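Side-chain contacts in CEP104 (Gallus gallus, PDB 5JO8), which is a centriolar protein whose TOG domain probably binds tubulin or microtubules: residues A[198-201]-A[202-206]; A[161-165]-A[166-170]. All blocks are in the same frame, centred on the assembly; numbering follows the deposited sequence. Where two conformers were deposited one is given.

How the contacts relate
Contact 1 is the last turns of helix 187-204 and the two residues after it. Contact 2 is the end of helix 148-163 and the turn that follows it. Contact 2 comes first along the chain. Their centres lie about 13 Å apart, and the two touch directly. Leu163 is the main link. Its CD1 packs 3.3 Å from Glu203 OE2 and 3.7 Å from Leu200 CD2, and its CD2 is 3.6 Å from Met204 CG. Lys168 adds a second point, with its CE 3.6 Å from Met204 CE. Leu163 and Lys168 thus pack against Leu200, Glu203 and Met204. Both contacts belong to the helical scaffold of the TOG domain.

Contact 1: A[198-201]-A[202-206]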
loop_
_atom_site.group_PDB
_atom_site.type_symbol
_atom_site.label_atom_id
_atom_site.label_comp_id
_atom_site.label_asym_id
_atom_site.label_seq_id
_atom_site.Cartn_x
_atom_site.Cartn_y
_atom_site.Cartn_z
ATOM N N GLU A 198 8.414 10.007 -1.266
ATOM C CA GLU A 198 8.682 11.391 -1.621
ATOM C C GLU A 198 7.378 12.144 -1.822
ATOM O O GLU A 198 7.214 13.269 -1.346
ATOM C CB GLU A 198 9.504 11.473 -2.903
ATOM C CG GLU A 198 9.847 12.899 -3.309
ATOM C CD GLU A 198 10.473 12.993 -4.679
ATOM O OE1 GLU A 198 11.216 13.968 -4.905
ATOM O OE2 GLU A 198 10.215 12.112 -5.532
ATOM N N CYS A 199 6.456 11.506 -2.529
ATOM C CA CYS A 199 5.189 12.123 -2.876
ATOM C C CYS A 199 4.321 12.351 -1.641
ATOM O O CYS A 199 3.837 13.462 -1.399
ATOM C CB CYS A 199 4.456 11.241 -3.887
ATOM S SG CYS A 199 2.770 11.747 -4.266
ATOM N N LEU A 200 4.132 11.303 -0.851
ATOM C CA LEU A 200 3.275 11.414 0.324
ATOM C C LEU A 200 3.879 12.296 1.415
ATOM O O LEU A 200 3.153 12.989 2.129
ATOM C CB LEU A 200 2.880 10.030 0.853
ATOM C CG LEU A 200 1.841 9.333 -0.032
ATOM C CD1 LEU A 200 1.652 7.890 0.382
ATOM C CD2 LEU A 200 0.525 10.087 0.016
ATOM N N LEU A 201 5.200 12.287 1.538
ATOM C CA LEU A 201 5.865 13.155 2.504
ATOM C C LEU A 201 5.610 14.632 2.182
ATOM O O LEU A 201 5.278 15.418 3.069
ATOM C CB LEU A 201 7.361 12.864 2.533
ATOM C CG LEU A 201 8.208 13.619 3.551
ATOM C CD1 LEU A 201 7.620 13.466 4.948
ATOM C CD2 LEU A 201 9.633 13.092 3.495
ATOM N N LYS A 202 5.750 15.005 0.914
ATOM C CA LYS A 202 5.482 16.380 0.502
ATOM C C LYS A 202 4.067 16.798 0.875
ATOM O O LYS A 202 3.852 17.868 1.443
ATOM C CB LYS A 202 5.642 16.535 -1.007
ATOM C CG LYS A 202 7.052 16.487 -1.526
ATOM C CD LYS A 202 7.036 16.757 -3.022
ATOM C CE LYS A 202 8.363 16.429 -3.660
ATOM N NZ LYS A 202 8.313 16.633 -5.133
ATOM N N GLU A 203 3.110 15.935 0.547
ATOM C CA GLU A 203 1.695 16.215 0.746
ATOM C C GLU A 203 1.268 16.199 2.220
ATOM O O GLU A 203 0.438 17.008 2.637
ATOM C CB GLU A 203 0.862 15.203 -0.036
ATOM C CG GLU A 203 -0.584 15.593 -0.195
ATOM C CD GLU A 203 -1.278 14.785 -1.267
ATOM O OE1 GLU A 203 -0.578 14.100 -2.042
ATOM O OE2 GLU A 203 -2.524 14.837 -1.334
ATOM N N MET A 204 1.833 15.287 3.007
ATOM C CA MET A 204 1.325 15.045 4.354
ATOM C C MET A 204 2.173 15.665 5.459
ATOM O O MET A 204 1.668 15.946 6.544
ATOM C CB MET A 204 1.189 13.542 4.603
ATOM C CG MET A 204 0.410 12.802 3.527
ATOM S SD MET A 204 0.225 11.044 3.890
ATOM C CE MET A 204 -0.992 11.114 5.196
ATOM N N GLY A 205 3.458 15.854 5.191
ATOM C CA GLY A 205 4.374 16.385 6.187
ATOM C C GLY A 205 4.649 15.405 7.311
ATOM O O GLY A 205 4.369 14.206 7.187
ATOM N N THR A 206 5.175 15.913 8.424
ATOM C CA THR A 206 5.622 15.050 9.516
ATOM C C THR A 206 4.898 15.271 10.847
ATOM O O THR A 206 5.345 14.784 11.890
ATOM C CB THR A 206 7.133 15.193 9.744
ATOM O OG1 THR A 206 7.464 16.583 9.875
ATOM C CG2 THR A 206 7.895 14.604 8.570
#
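Glu198 and Lys202 are brought side by side by different first torsions. In Glu198, CG lies anti to the backbone N (chi1 -179°). In Lys202, CG turns back beside its own N (chi1 -72°). Both chains are then extended and point the same way. The setting is the last turns of helix 187-204, one of the helices of the TOG domain, a fold built from HEAT-like helical repeats. Glu198 CG packs against Lys202 CE at 3.8 Å. The salt bridge between Glu198 OE1 and Lys202 NZ is long, at 3.9 Å. The same OE1 also pairs with Arg237 on helix 229-245, and that is the stronger partner. The carboxylate is thus held mainly across the helix pair, with the exposed lysine lying along its flank.

On another side of the helix, Leu200 and Met204 run alongside each other. Leu200 CD2 meets Met204 SD at 4.0 Å. Met204 CG also sits close to Leu200 O, at 3.1 Å. Both side chains pack against helix 148-163. Leu200 also touches Phe211, and Met204 touches Ser209.

The backbone keeps its i to i+4 bonds to the end. Met204 N bonds Leu200 O, and Gly205 N bonds Leu201 O, each at 2.8 Å. Gly205 then leaves the helix with positive phi (70°), a conformation that favours glycine. Its carbonyl accepts a hydrogen bond from Ser209 OG. After the turn the side chain of Thr206 crosses that of Leu201 at a slant. Both residues also rest on Met242 of helix 229-245. The turn closes with methyl on methyl: Leu201 CD1 lies 3.8 Å from Thr206 CG2.

Contact 2: A[161-165]-A[166-170]; sequences MALWS and EVKPL
Trp164 meets Val167 at the edge of its indole: Val167 CG2 lies near the ring plane, 4.0 Å from CE3 of Trp164. One face of the ring is covered by Met161 CA, 3.5 Å above its centre. Phe157 makes an edge-to-face contact with the same indole. Val167 also reaches back to the helix end, with its CB 3.2 Å from Met161 O.

Trp164 O takes both hydrogen bonds that cross the turn, from Val167 N at 2.9 Å and Lys168 N at 2.8 Å. The Lys168 bond is straight, nearly along the C=O axis. The Val167 N-H comes from above the carbonyl plane. Farther out, a water bridges Ser165 OG and Glu166 OE2, 2.7 Å from each. Lys168 has an extended chain with CG anti to N (chi1 -169°), which carries NZ to within 3.8 Å of Leu163 CD2.

The turn follows helix 148-163 and leads into the short 3-10 segment 168-170. Trp164, Glu166 and Val167 pack on helix 100-121, and Leu170 packs on helix 125-142. Leu163 and Lys168 face helix 187-204.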
loop_
_atom_site.group_PDB
_atom_site.type_symbol
_atom_site.label_atom_id
_atom_site.label_comp_id
_atom_site.label_asym_id
_atom_site.label_seq_id
_atom_site.Cartn_x
_atom_site.Cartn_y
_atom_site.Cartn_z
ATOM N N MET A 161 -5.476 6.082 -0.970
ATOM C CA MET A 161 -5.881 5.396 0.252
ATOM C C MET A 161 -5.255 6.035 1.487
ATOM O O MET A 161 -5.909 6.155 2.520
ATOM C CB MET A 161 -5.560 3.902 0.184
ATOM C CG MET A 161 -5.978 3.136 1.444
ATOM S SD MET A 161 -5.909 1.353 1.225
ATOM C CE MET A 161 -4.156 1.078 0.943
ATOM N N ALA A 162 -4.001 6.461 1.378
ATOM C CA ALA A 162 -3.306 7.108 2.492
ATOM C C ALA A 162 -3.997 8.389 2.960
ATOM O O ALA A 162 -3.919 8.757 4.143
ATOM C CB ALA A 162 -1.846 7.409 2.100
ATOM N N LEU A 163 -4.687 9.056 2.043
ATOM C CA LEU A 163 -5.279 10.354 2.330
ATOM C C LEU A 163 -6.796 10.329 2.597
ATOM O O LEU A 163 -7.386 11.352 2.969
ATOM C CB LEU A 163 -4.884 11.341 1.220
ATOM C CG LEU A 163 -3.348 11.495 1.238
ATOM C CD1 LEU A 163 -2.737 11.795 -0.113
ATOM C CD2 LEU A 163 -2.947 12.553 2.252
ATOM N N TRP A 164 -7.429 9.161 2.454
ATOM C CA TRP A 164 -8.850 9.050 2.783
ATOM C C TRP A 164 -9.061 9.392 4.245
ATOM O O TRP A 164 -8.261 9.012 5.101
ATOM C CB TRP A 164 -9.415 7.656 2.512
ATOM C CG TRP A 164 -9.454 7.293 1.081
ATOM C CD1 TRP A 164 -9.525 8.147 0.004
ATOM C CD2 TRP A 164 -9.391 5.973 0.550
ATOM N NE1 TRP A 164 -9.513 7.417 -1.168
ATOM C CE2 TRP A 164 -9.428 6.083 -0.856
ATOM C CE3 TRP A 164 -9.308 4.698 1.127
ATOM C CZ2 TRP A 164 -9.381 4.969 -1.690
ATOM C CZ3 TRP A 164 -9.258 3.597 0.299
ATOM C CH2 TRP A 164 -9.292 3.742 -1.099
ATOM N N SER A 165 -10.134 10.128 4.513
ATOM C CA SER A 165 -10.425 10.565 5.880
ATOM C C SER A 165 -10.536 9.400 6.870
ATOM O O SER A 165 -10.215 9.561 8.050
ATOM C CB SER A 165 -11.684 11.437 5.923
ATOM O OG SER A 165 -12.821 10.696 5.545
ATOM N N GLU A 166 -10.980 8.236 6.396
ATOM C CA GLU A 166 -11.058 7.054 7.263
ATOM C C GLU A 166 -9.694 6.442 7.570
ATOM O O GLU A 166 -9.533 5.764 8.583
ATOM C CB GLU A 166 -11.946 5.975 6.641
ATOM C CG GLU A 166 -13.448 6.292 6.649
ATOM C CD GLU A 166 -14.047 6.322 8.052
ATOM O OE1 GLU A 166 -13.938 5.311 8.777
ATOM O OE2 GLU A 166 -14.637 7.359 8.422
ATOM N N VAL A 167 -8.720 6.666 6.697
ATOM C CA VAL A 167 -7.442 5.968 6.778
ATOM C C VAL A 167 -6.324 6.834 7.338
ATOM O O VAL A 167 -5.474 6.357 8.090
ATOM C CB VAL A 167 -7.046 5.408 5.400
ATOM C CG1 VAL A 167 -5.629 4.842 5.425
ATOM C CG2 VAL A 167 -8.028 4.356 4.936
ATOM N N LYS A 168 -6.290 8.098 6.924
ATOM C CA LYS A 168 -5.246 9.017 7.385
ATOM C C LYS A 168 -4.969 9.013 8.912
ATOM O O LYS A 168 -3.812 8.893 9.320
ATOM C CB LYS A 168 -5.495 10.440 6.849
ATOM C CG LYS A 168 -4.316 11.382 7.061
ATOM C CD LYS A 168 -4.458 12.654 6.229
ATOM C CE LYS A 168 -3.281 13.601 6.446
ATOM N NZ LYS A 168 -3.231 14.693 5.424
ATOM N N PRO A 169 -6.024 9.087 9.756
ATOM C CA PRO A 169 -5.749 9.119 11.196
ATOM C C PRO A 169 -5.120 7.830 11.755
ATOM O O PRO A 169 -4.601 7.850 12.873
ATOM C CB PRO A 169 -7.138 9.309 11.814
ATOM C CG PRO A 169 -8.006 9.806 10.730
ATOM C CD PRO A 169 -7.461 9.233 9.466
ATOM N N LEU A 170 -5.181 6.731 11.010
ATOM C CA LEU A 170 -4.586 5.468 11.448
ATOM C C LEU A 170 -3.062 5.469 11.374
ATOM O O LEU A 170 -2.400 4.655 12.024
ATOM C CB LEU A 170 -5.116 4.304 10.618
ATOM C CG LEU A 170 -6.620 4.055 10.675
ATOM C CD1 LEU A 170 -6.973 2.904 9.743
ATOM C CD2 LEU A 170 -7.037 3.767 12.112
HETATM O O HOH W 1 -13.872 9.918 7.915
#